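Local coordinates for uncharacterized protein (Pseudomonas aeruginosa, PDB 4O5P) that probably hydrolyses phospholipids as Tle1, an effector of the bacterial type VI secretion system, at residues Tyr684-Val687 against Ser693-Arg696; Ala342-Asp347 against Gly377-Val382; Ala508-Trp513 against Pro568-Arg573; Ile485-Tyr488 against Asn494-Phe497. One frame throughout, in Å; residues are numbered along the deposited sequence.

Contact 1 (Tyr684-Val687 against Ser693-Arg696); sequences YRLV and SNKR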
loop_
_atom_site.group_PDB
_atom_site.type_symbol
_atom_site.label_atom_id
_atom_site.label_comp_id
_atom_site.label_asym_id
_atom_site.label_seq_id
_atom_site.Cartn_x
_atom_site.Cartn_y
_atom_site.Cartn_z
ATOM N N TYR A 684 -5.064 17.725 -5.965
ATOM C CA TYR A 684 -4.656 17.256 -4.649
ATOM C C TYR A 684 -4.819 15.750 -4.597
ATOM O O TYR A 684 -5.664 15.174 -5.305
ATOM C CB TYR A 684 -5.452 17.935 -3.534
ATOM C CG TYR A 684 -5.175 19.415 -3.445
ATOM C CD1 TYR A 684 -3.900 19.895 -3.198
ATOM C CD2 TYR A 684 -6.200 20.330 -3.605
ATOM C CE1 TYR A 684 -3.661 21.259 -3.125
ATOM C CE2 TYR A 684 -5.970 21.661 -3.541
ATOM C CZ TYR A 684 -4.713 22.124 -3.299
ATOM O OH TYR A 684 -4.542 23.481 -3.236
ATOM N N ARG A 685 -3.982 15.106 -3.794
ATOM C CA ARG A 685 -4.038 13.660 -3.641
ATOM C C ARG A 685 -5.362 13.294 -2.976
ATOM O O ARG A 685 -5.843 14.023 -2.100
ATOM C CB ARG A 685 -2.870 13.200 -2.772
ATOM C CG ARG A 685 -2.835 11.710 -2.475
ATOM C CD ARG A 685 -1.709 11.377 -1.501
ATOM N NE ARG A 685 -1.445 9.944 -1.503
ATOM C CZ ARG A 685 -0.649 9.320 -0.642
ATOM N NH1 ARG A 685 -0.019 10.002 0.316
ATOM N NH2 ARG A 685 -0.502 8.009 -0.740
ATOM N N LEU A 686 -5.971 12.191 -3.391
ATOM C CA LEU A 686 -7.206 11.769 -2.725
ATOM C C LEU A 686 -6.851 11.122 -1.396
ATOM O O LEU A 686 -5.908 10.318 -1.324
ATOM C CB LEU A 686 -8.008 10.798 -3.598
ATOM C CG LEU A 686 -9.165 10.039 -2.929
ATOM C CD1 LEU A 686 -10.253 11.010 -2.418
ATOM C CD2 LEU A 686 -9.753 9.070 -3.931
ATOM N N VAL A 687 -7.599 11.487 -0.346
ATOM C CA VAL A 687 -7.382 10.955 0.993
ATOM C C VAL A 687 -8.706 10.480 1.573
ATOM O O VAL A 687 -9.702 11.214 1.550
ATOM C CB VAL A 687 -6.785 12.016 1.955
ATOM C CG1 VAL A 687 -6.493 11.384 3.330
ATOM C CG2 VAL A 687 -5.525 12.608 1.393
ATOM N N SER A 693 -13.949 11.421 2.690
ATOM C CA SER A 693 -12.826 11.725 1.817
ATOM C C SER A 693 -12.594 13.239 1.780
ATOM O O SER A 693 -13.484 14.021 2.152
ATOM C CB SER A 693 -13.079 11.172 0.396
ATOM O OG SER A 693 -14.355 11.576 -0.079
ATOM N N ASN A 694 -11.409 13.661 1.337
ATOM C CA ASN A 694 -11.112 15.096 1.264
ATOM C C ASN A 694 -11.691 15.792 0.044
ATOM O O ASN A 694 -11.745 17.018 -0.005
ATOM C CB ASN A 694 -9.598 15.369 1.355
ATOM C CG ASN A 694 -8.810 14.771 0.181
ATOM O OD1 ASN A 694 -9.259 13.830 -0.488
ATOM N ND2 ASN A 694 -7.619 15.313 -0.060
ATOM N N LYS A 695 -12.088 15.020 -0.957
ATOM C CA LYS A 695 -12.722 15.606 -2.125
ATOM C C LYS A 695 -13.994 14.839 -2.455
ATOM O O LYS A 695 -14.192 13.698 -2.002
ATOM C CB LYS A 695 -11.766 15.615 -3.315
ATOM C CG LYS A 695 -11.392 14.229 -3.803
ATOM C CD LYS A 695 -10.443 14.303 -5.002
ATOM C CE LYS A 695 -9.091 14.900 -4.624
ATOM N NZ LYS A 695 -8.269 15.140 -5.846
ATOM N N ARG A 696 -14.858 15.473 -3.234
ATOM C CA ARG A 696 -16.115 14.873 -3.626
ATOM C C ARG A 696 -15.869 13.789 -4.659
ATOM O O ARG A 696 -15.032 13.946 -5.561
ATOM C CB ARG A 696 -17.070 15.940 -4.182
ATOM C CG ARG A 696 -17.426 17.035 -3.165
ATOM C CD ARG A 696 -18.670 17.798 -3.594
ATOM N NE ARG A 696 -18.379 18.707 -4.694
ATOM C CZ ARG A 696 -19.291 19.249 -5.492
ATOM N NH1 ARG A 696 -20.582 18.970 -5.338
ATOM N NH2 ARG A 696 -18.901 20.063 -6.456
#
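Asn694 locks onto Arg685 and Val687 with both ends of its side-chain amide, extending the pairing of a small β-hairpin formed by strands 687-689 and 692-693. Its ND2 donates to Arg685 O at 3.0 Å in an almost straight bond (171°), and the acceptor lies in the plane of the amide. Its OD1 takes the N-H of Val687 at 2.9 Å, although this donor stands well above the carbonyl plane rather than on a lone pair. The backbone closes the set, Asn694 N bonding to Val687 O at 3.0 Å. With chi1 at 63°, CG is folded between the backbone N and the carbonyl carbon, which brings the amide back over the facing chain. Packing is close here: Leu686 CD1 lies 3.6 Å from Asn694 OD1 and 3.7 Å from Lys695 CG, and Val687 CG2 adjoins ND2. A bend at chi3 carries Lys695 NZ to Tyr684 O at 2.7 Å; NZ also forms a salt bridge with Glu622. The outer side is looser. The Tyr684 ring extends between helices 469-487 and 616-637, where its OH bonds to Gln625, while partly exposed Arg696 turns off to a salt bridge with Asp618. Two successive backbone carbonyls, those of Tyr684 and Arg685, are thus satisfied by side chains rather than by a strand, which implies that directed polar bonds fix this irregular end of the hairpin.

Contact 2 (Ala342-Asp347 against Gly377-Val382); sequences ASFPLD and GVHSDV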
loop_
_atom_site.group_PDB
_atom_site.type_symbol
_atom_site.label_atom_id
_atom_site.label_comp_id
_atom_site.label_asym_id
_atom_site.label_seq_id
_atom_site.Cartn_x
_atom_site.Cartn_y
_atom_site.Cartn_z
ATOM N N ALA A 342 -3.083 9.505 -8.981
ATOM C CA ALA A 342 -4.452 9.000 -8.915
ATOM C C ALA A 342 -4.476 7.552 -8.442
ATOM O O ALA A 342 -5.443 7.110 -7.844
ATOM C CB ALA A 342 -5.097 9.093 -10.271
ATOM N N SER A 343 -3.404 6.825 -8.734
ATOM C CA SER A 343 -3.314 5.398 -8.443
ATOM C C SER A 343 -2.894 5.142 -6.996
ATOM O O SER A 343 -2.889 3.992 -6.544
ATOM C CB SER A 343 -2.292 4.766 -9.380
ATOM O OG SER A 343 -1.084 5.516 -9.327
ATOM N N PHE A 344 -2.524 6.207 -6.280
ATOM C CA PHE A 344 -2.033 6.063 -4.910
ATOM C C PHE A 344 -2.748 6.946 -3.875
ATOM O O PHE A 344 -2.101 7.724 -3.168
ATOM C CB PHE A 344 -0.509 6.270 -4.870
ATOM C CG PHE A 344 0.263 5.124 -5.458
ATOM C CD1 PHE A 344 0.337 4.946 -6.837
ATOM C CD2 PHE A 344 0.900 4.212 -4.636
ATOM C CE1 PHE A 344 1.027 3.885 -7.376
ATOM C CE2 PHE A 344 1.601 3.145 -5.171
ATOM C CZ PHE A 344 1.661 2.976 -6.533
ATOM N N PRO A 345 -4.082 6.793 -3.747
ATOM C CA PRO A 345 -4.763 7.570 -2.709
ATOM C C PRO A 345 -4.377 7.105 -1.304
ATOM O O PRO A 345 -4.073 5.922 -1.070
ATOM C CB PRO A 345 -6.253 7.304 -2.981
ATOM C CG PRO A 345 -6.284 5.974 -3.697
ATOM C CD PRO A 345 -5.017 5.948 -4.513
ATOM N N LEU A 346 -4.386 8.051 -0.371
ATOM C CA LEU A 346 -4.006 7.766 0.987
ATOM C C LEU A 346 -5.229 7.334 1.798
ATOM O O LEU A 346 -6.337 7.843 1.607
ATOM C CB LEU A 346 -3.369 9.017 1.609
ATOM C CG LEU A 346 -2.907 8.921 3.062
ATOM C CD1 LEU A 346 -1.793 7.872 3.232
ATOM C CD2 LEU A 346 -2.435 10.284 3.544
ATOM N N ASP A 347 -5.040 6.360 2.674
ATOM C CA ASP A 347 -5.999 6.169 3.750
ATOM C C ASP A 347 -5.399 6.668 5.055
ATOM O O ASP A 347 -4.512 6.033 5.630
ATOM C CB ASP A 347 -6.432 4.701 3.883
ATOM C CG ASP A 347 -7.780 4.434 3.238
ATOM O OD1 ASP A 347 -7.804 4.168 2.019
ATOM O OD2 ASP A 347 -8.821 4.482 3.945
ATOM N N GLY A 377 8.352 14.142 0.724
ATOM C CA GLY A 377 8.624 13.155 -0.305
ATOM C C GLY A 377 7.381 12.486 -0.846
ATOM O O GLY A 377 6.267 12.724 -0.384
ATOM N N VAL A 378 7.562 11.653 -1.858
ATOM C CA VAL A 378 6.443 10.940 -2.430
ATOM C C VAL A 378 6.375 9.554 -1.784
ATOM O O VAL A 378 7.011 9.342 -0.754
ATOM C CB VAL A 378 6.537 10.887 -3.947
ATOM C CG1 VAL A 378 6.530 12.338 -4.493
ATOM C CG2 VAL A 378 7.797 10.171 -4.376
ATOM N N HIS A 379 5.602 8.642 -2.371
ATOM C CA HIS A 379 5.177 7.405 -1.702
ATOM C C HIS A 379 6.366 6.617 -1.093
ATOM O O HIS A 379 6.416 6.345 0.130
ATOM C CB HIS A 379 4.393 6.562 -2.725
ATOM C CG HIS A 379 3.743 5.330 -2.174
ATOM N ND1 HIS A 379 3.028 5.318 -0.995
ATOM C CD2 HIS A 379 3.639 4.080 -2.685
ATOM C CE1 HIS A 379 2.534 4.112 -0.792
ATOM N NE2 HIS A 379 2.900 3.336 -1.798
ATOM N N SER A 380 7.343 6.297 -1.936
ATOM C CA SER A 380 8.487 5.498 -1.498
ATOM C C SER A 380 9.587 6.307 -0.804
ATOM O O SER A 380 10.565 5.732 -0.295
ATOM C CB SER A 380 9.042 4.689 -2.665
ATOM O OG SER A 380 8.120 3.671 -3.001
ATOM N N ASP A 381 9.423 7.628 -0.781
ATOM C CA ASP A 381 10.230 8.490 0.078
ATOM C C ASP A 381 9.844 8.317 1.543
ATOM O O ASP A 381 10.591 8.706 2.445
ATOM C CB ASP A 381 10.072 9.958 -0.311
ATOM C CG ASP A 381 10.799 10.301 -1.598
ATOM O OD1 ASP A 381 11.866 9.678 -1.842
ATOM O OD2 ASP A 381 10.295 11.181 -2.346
ATOM N N VAL A 382 8.678 7.730 1.785
ATOM C CA VAL A 382 8.251 7.471 3.155
ATOM C C VAL A 382 8.360 5.980 3.464
ATOM O O VAL A 382 8.865 5.584 4.530
ATOM C CB VAL A 382 6.813 7.932 3.374
ATOM C CG1 VAL A 382 6.361 7.608 4.793
ATOM C CG2 VAL A 382 6.696 9.436 3.093
#
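Phe344 lies over one face of the His379 imidazole, in a site whose geometry is consistent with the Ser-His-Asp triad of an α/β-hydrolase. The ring pair approaches closest at Phe344 CE2 and His379 CD2, 3.3 Å apart. Phe344 CD2 stands above the imidazole plane, offset toward its rim. The ring centroids are 4.9 Å apart and the planes meet at 58°, an oblique pairing, neither a stack nor edge-to-face. On the histidine, CG anti to the backbone N (chi1 -173°) directs the imidazole out of segment 377-382 toward the loop before strand 346-353. Arg238 and Arg341 each make a cation-pi contact with Phe344.

Hydrogen bonds account for the imidazole's polar atoms: ND1 pairs with Asp281 OD2 and NE2 with Ser237 OG, the probable acid and nucleophile. At the backbone, His379 N bonds to Glu339.

A second group of bonds shapes the turn that carries the histidine. Asp381 N makes a weak bond to Val378 O, and the aspartate side chain reaches back in return: Val378 N meets Asp381 OD2 on its anti side at 2.8 Å.

Contact 3 (Ala508-Trp513 against Pro568-Arg573); sequences AQQKAW and PPLDQR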
loop_
_atom_site.group_PDB
_atom_site.type_symbol
_atom_site.label_atom_id
_atom_site.label_comp_id
_atom_site.label_asym_id
_atom_site.label_seq_id
_atom_site.Cartn_x
_atom_site.Cartn_y
_atom_site.Cartn_z
ATOM N N ALA A 508 18.683 -1.191 -27.019
ATOM C CA ALA A 508 19.033 -2.573 -27.303
ATOM C C ALA A 508 18.936 -3.437 -26.055
ATOM O O ALA A 508 18.233 -4.456 -26.036
ATOM C CB ALA A 508 20.440 -2.632 -27.861
ATOM N N GLN A 509 19.665 -3.017 -25.024
ATOM C CA GLN A 509 19.730 -3.721 -23.753
ATOM C C GLN A 509 18.346 -3.802 -23.103
ATOM O O GLN A 509 18.007 -4.787 -22.436
ATOM C CB GLN A 509 20.732 -3.026 -22.818
ATOM C CG GLN A 509 22.203 -3.470 -22.974
ATOM C CD GLN A 509 22.839 -3.020 -24.290
ATOM O OE1 GLN A 509 22.543 -1.933 -24.802
ATOM N NE2 GLN A 509 23.713 -3.869 -24.847
ATOM N N GLN A 510 17.552 -2.762 -23.324
ATOM C CA GLN A 510 16.191 -2.675 -22.815
ATOM C C GLN A 510 15.321 -3.799 -23.386
ATOM O O GLN A 510 14.712 -4.584 -22.636
ATOM C CB GLN A 510 15.638 -1.306 -23.189
ATOM C CG GLN A 510 14.260 -0.977 -22.659
ATOM C CD GLN A 510 13.935 0.496 -22.823
ATOM O OE1 GLN A 510 14.835 1.341 -22.867
ATOM N NE2 GLN A 510 12.649 0.811 -22.928
ATOM N N LYS A 511 15.288 -3.882 -24.716
ATOM C CA LYS A 511 14.548 -4.935 -25.411
ATOM C C LYS A 511 15.061 -6.316 -25.027
ATOM O O LYS A 511 14.274 -7.241 -24.795
ATOM C CB LYS A 511 14.663 -4.746 -26.926
ATOM C CG LYS A 511 13.491 -4.034 -27.566
ATOM C CD LYS A 511 13.450 -2.557 -27.214
ATOM C CE LYS A 511 12.527 -1.802 -28.173
ATOM N NZ LYS A 511 12.667 -0.314 -28.073
ATOM N N ALA A 512 16.384 -6.448 -24.948
ATOM C CA ALA A 512 17.011 -7.709 -24.563
ATOM C C ALA A 512 16.549 -8.186 -23.181
ATOM O O ALA A 512 15.897 -9.224 -23.062
ATOM C CB ALA A 512 18.528 -7.583 -24.604
ATOM N N TRP A 513 16.904 -7.427 -22.145
ATOM C CA TRP A 513 16.467 -7.720 -20.780
ATOM C C TRP A 513 14.981 -8.045 -20.726
ATOM O O TRP A 513 14.583 -9.024 -20.087
ATOM C CB TRP A 513 16.760 -6.543 -19.833
ATOM C CG TRP A 513 18.181 -6.458 -19.334
ATOM C CD1 TRP A 513 19.101 -5.486 -19.633
ATOM C CD2 TRP A 513 18.836 -7.364 -18.438
ATOM N NE1 TRP A 513 20.285 -5.741 -18.981
ATOM C CE2 TRP A 513 20.147 -6.888 -18.243
ATOM C CE3 TRP A 513 18.443 -8.537 -17.784
ATOM C CZ2 TRP A 513 21.060 -7.542 -17.419
ATOM C CZ3 TRP A 513 19.356 -9.188 -16.979
ATOM C CH2 TRP A 513 20.650 -8.692 -16.808
ATOM N N PRO A 568 13.174 -0.914 -16.591
ATOM C CA PRO A 568 14.426 -0.382 -17.136
ATOM C C PRO A 568 14.709 1.031 -16.640
ATOM O O PRO A 568 13.770 1.815 -16.466
ATOM C CB PRO A 568 14.160 -0.366 -18.634
ATOM C CG PRO A 568 12.693 -0.119 -18.756
ATOM C CD PRO A 568 12.054 -0.784 -17.544
ATOM N N PRO A 569 15.991 1.344 -16.397
ATOM C CA PRO A 569 16.417 2.702 -16.053
ATOM C C PRO A 569 16.084 3.675 -17.172
ATOM O O PRO A 569 16.823 3.716 -18.151
ATOM C CB PRO A 569 17.940 2.569 -15.945
ATOM C CG PRO A 569 18.172 1.129 -15.635
ATOM C CD PRO A 569 17.120 0.396 -16.406
ATOM N N LEU A 570 14.998 4.435 -17.040
ATOM C CA LEU A 570 14.691 5.482 -18.016
ATOM C C LEU A 570 14.443 6.820 -17.320
ATOM O O LEU A 570 13.599 7.607 -17.750
ATOM C CB LEU A 570 13.480 5.103 -18.871
ATOM C CG LEU A 570 13.532 3.791 -19.661
ATOM C CD1 LEU A 570 12.241 3.586 -20.428
ATOM C CD2 LEU A 570 14.718 3.753 -20.611
ATOM N N ASP A 571 15.183 7.077 -16.244
ATOM C CA ASP A 571 14.951 8.270 -15.439
ATOM C C ASP A 571 15.117 9.592 -16.188
ATOM O O ASP A 571 14.391 10.545 -15.920
ATOM C CB ASP A 571 15.797 8.240 -14.167
ATOM C CG ASP A 571 15.320 7.180 -13.179
ATOM O OD1 ASP A 571 14.116 6.830 -13.214
ATOM O OD2 ASP A 571 16.148 6.713 -12.365
ATOM N N GLN A 572 16.043 9.663 -17.134
ATOM C CA GLN A 572 16.185 10.891 -17.921
ATOM C C GLN A 572 14.958 11.180 -18.785
ATOM O O GLN A 572 14.372 12.262 -18.682
ATOM C CB GLN A 572 17.448 10.850 -18.789
ATOM C CG GLN A 572 18.718 10.657 -17.990
ATOM C CD GLN A 572 19.935 10.533 -18.880
ATOM O OE1 GLN A 572 19.942 9.730 -19.827
ATOM N NE2 GLN A 572 20.970 11.332 -18.596
ATOM N N ARG A 573 14.562 10.221 -19.629
ATOM C CA ARG A 573 13.408 10.423 -20.504
ATOM C C ARG A 573 12.160 10.676 -19.668
ATOM O O ARG A 573 11.347 11.526 -20.004
ATOM C CB ARG A 573 13.211 9.218 -21.447
ATOM C CG ARG A 573 11.752 8.754 -21.662
ATOM C CD ARG A 573 10.958 9.705 -22.549
ATOM N NE ARG A 573 9.599 9.246 -22.871
ATOM C CZ ARG A 573 8.487 9.921 -22.577
ATOM N NH1 ARG A 573 8.563 11.080 -21.948
ATOM N NH2 ARG A 573 7.296 9.438 -22.920
#
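Gln510, on helix 507-528, meets Pro568 and Leu570 at the Pro568-Pro569 lead-in to helix 571-587, joining the flank of one helix to the entrance of another. The backbones come nearest at Gln510 and Pro568, whose CA atoms are 6.4 Å apart. With its CG anti to the backbone N (chi1 -176°) and the chain extended beyond it, the glutamine reaches out from its helix instead of lying back along it. The aliphatic part makes the first touch, Gln510 CG to Pro568 CB at 4.1 Å, where the two side chains lie obliquely to each other. Further out, the amide meets the leucine fork coming the other way. Gln510 OE1 is 3.3 Å from Leu570 CD2, and Gln510 NE2 is 3.8 Å from Leu570 CD1, so each branch of the leucine faces one end of the amide. These are van der Waals approaches, and the two segments bury just 117 Å² between them, with all three touching residues partly exposed. Polar anchoring comes from neighbours: the carboxylate of Asp504 accepts from Gln572 N and Arg573 N in the first turn of helix 571-587, and Gln509 NE2 bonds to Leu550 O, tying helix 507-528 to helix 538-550. Leu570 occupies the N-cap position of helix 571-587; a helix flank packed against the loop leading into another helix is ordinary helical-domain packing at the surface.

Contact 4 (Ile485-Tyr488 against Asn494-Phe497); sequences IDRY and NKAF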
loop_
_atom_site.group_PDB
_atom_site.type_symbol
_atom_site.label_atom_id
_atom_site.label_comp_id
_atom_site.label_asym_id
_atom_site.label_seq_id
_atom_site.Cartn_x
_atom_site.Cartn_y
_atom_site.Cartn_z
ATOM N N ILE A 485 8.059 24.896 -10.471
ATOM C CA ILE A 485 7.985 26.070 -11.354
ATOM C C ILE A 485 9.406 26.460 -11.824
ATOM O O ILE A 485 9.613 26.867 -12.976
ATOM C CB ILE A 485 7.274 27.273 -10.688
ATOM C CG1 ILE A 485 5.785 26.974 -10.483
ATOM C CG2 ILE A 485 7.420 28.540 -11.539
ATOM C CD1 ILE A 485 5.110 27.952 -9.517
ATOM N N ASP A 486 10.386 26.319 -10.935
ATOM C CA ASP A 486 11.761 26.565 -11.347
ATOM C C ASP A 486 12.414 25.364 -12.022
ATOM O O ASP A 486 12.882 25.486 -13.146
ATOM C CB ASP A 486 12.627 27.087 -10.199
ATOM C CG ASP A 486 14.006 27.481 -10.664
ATOM O OD1 ASP A 486 14.912 26.611 -10.657
ATOM O OD2 ASP A 486 14.183 28.660 -11.055
ATOM N N ARG A 487 12.449 24.206 -11.361
ATOM C CA ARG A 487 13.199 23.070 -11.900
ATOM C C ARG A 487 12.580 22.389 -13.141
ATOM O O ARG A 487 13.295 21.770 -13.919
ATOM C CB ARG A 487 13.448 22.012 -10.814
ATOM C CG ARG A 487 14.769 22.163 -10.049
ATOM C CD ARG A 487 14.865 23.439 -9.188
ATOM N NE ARG A 487 16.059 23.356 -8.336
ATOM C CZ ARG A 487 17.059 24.235 -8.338
ATOM N NH1 ARG A 487 17.022 25.306 -9.138
ATOM N NH2 ARG A 487 18.103 24.037 -7.552
ATOM N N TYR A 488 11.262 22.481 -13.307
ATOM C CA TYR A 488 10.598 21.842 -14.448
ATOM C C TYR A 488 10.105 22.896 -15.425
ATOM O O TYR A 488 10.366 22.799 -16.617
ATOM C CB TYR A 488 9.396 20.991 -14.018
ATOM C CG TYR A 488 9.705 19.682 -13.320
ATOM C CD1 TYR A 488 11.017 19.289 -13.059
ATOM C CD2 TYR A 488 8.670 18.835 -12.934
ATOM C CE1 TYR A 488 11.287 18.095 -12.420
ATOM C CE2 TYR A 488 8.924 17.650 -12.297
ATOM C CZ TYR A 488 10.238 17.279 -12.042
ATOM O OH TYR A 488 10.503 16.093 -11.424
ATOM N N ASN A 494 19.009 21.614 -17.961
ATOM C CA ASN A 494 20.227 22.264 -17.507
ATOM C C ASN A 494 20.321 22.493 -16.007
ATOM O O ASN A 494 21.308 23.056 -15.528
ATOM C CB ASN A 494 20.461 23.563 -18.283
ATOM C CG ASN A 494 20.808 23.295 -19.726
ATOM O OD1 ASN A 494 20.173 23.811 -20.640
ATOM N ND2 ASN A 494 21.811 22.445 -19.938
ATOM N N LYS A 495 19.321 22.038 -15.259
ATOM C CA LYS A 495 19.370 22.199 -13.809
ATOM C C LYS A 495 20.483 21.323 -13.246
ATOM O O LYS A 495 20.826 20.290 -13.823
ATOM C CB LYS A 495 18.026 21.864 -13.152
ATOM C CG LYS A 495 16.863 22.734 -13.597
ATOM C CD LYS A 495 16.965 24.175 -13.102
ATOM C CE LYS A 495 16.042 25.058 -13.955
ATOM N NZ LYS A 495 15.882 26.435 -13.448
ATOM N N ALA A 496 21.049 21.754 -12.122
ATOM C CA ALA A 496 22.184 21.063 -11.515
ATOM C C ALA A 496 21.878 19.613 -11.216
ATOM O O ALA A 496 22.651 18.725 -11.581
ATOM C CB ALA A 496 22.636 21.785 -10.241
ATOM N N PHE A 497 20.759 19.358 -10.545
ATOM C CA PHE A 497 20.499 17.994 -10.071
ATOM C C PHE A 497 20.316 16.992 -11.220
ATOM O O PHE A 497 20.728 15.822 -11.120
ATOM C CB PHE A 497 19.339 17.946 -9.052
ATOM C CG PHE A 497 17.974 17.740 -9.666
ATOM C CD1 PHE A 497 17.246 18.812 -10.144
ATOM C CD2 PHE A 497 17.418 16.468 -9.743
ATOM C CE1 PHE A 497 16.001 18.624 -10.697
ATOM C CE2 PHE A 497 16.171 16.267 -10.297
ATOM C CZ PHE A 497 15.457 17.348 -10.770
#
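Lys495 reaches from the loop 494-497 to Asp486 by running its methylenes past Arg487. At the root, CB has no atom of 485-488 within 4.2 Å, but it sets the direction: chi1 of -61° puts CG beside the backbone N. Lys495 CG then lies 3.7 Å from Arg487 O, and a bend at chi2 turns the chain along the helix end. Lys495 CD comes within 4.1 Å of both Arg487 CA and Arg487 NH1, lying obliquely to the guanidinium. Lys495 CE approaches Asp486 O at 3.3 Å. At the tip, Lys495 NZ forms a salt bridge with Asp486 OD1 at 3.0 Å and a weak hydrogen bond to Asp486 O; NZ also forms a salt bridge with Asp642, its strongest polar partner.

Asp486, Arg487 and Lys495 form a salt-bridge network at the C-terminal end of helix 469-487, where an ammonium group beside a backbone carbonyl is probably favoured by the helix dipole. Asp486 OD1 takes two donors from opposite faces of its carboxylate plane. Lys495 NZ comes from well above it (54°), and Arg487 NH1 lies 2.9 Å from Asp486 OD1, on its anti side. For the arginine this bond lies in the guanidinium plane, at its edge. The cationic atoms Arg487 NH1 and Lys495 NZ are 4.6 Å apart, a proximity that the shared carboxylate probably offsets. Arg487 NH2 has its own salt bridge to Asp656, on helix 649-657. Farther back along the arginine, Arg487 CG packs 3.8 Å from Phe497 CE1, and the phenylalanine ring and guanidinium planes are inclined by 25°.

In the fold
Contact 2 holds the probable catalytic histidine, and contact 1 is joined to it directly: Arg685 NE bonds to Phe344 O at 2.9 Å and Leu686 O to Leu346 N at 2.9 Å, with centres 13 Å apart. Arg685 also forms a salt bridge with Asp281, the presumed triad acid, so the C-terminal family region contributes to the surroundings of the active site. Contacts 3 and 4 stand apart from it, their centres 25 Å and 23 Å from that of contact 2. They are neighbours of a looser kind, nearest atoms about 8 Å apart, on helices 507-528 and 469-487, which follow each other in the chain.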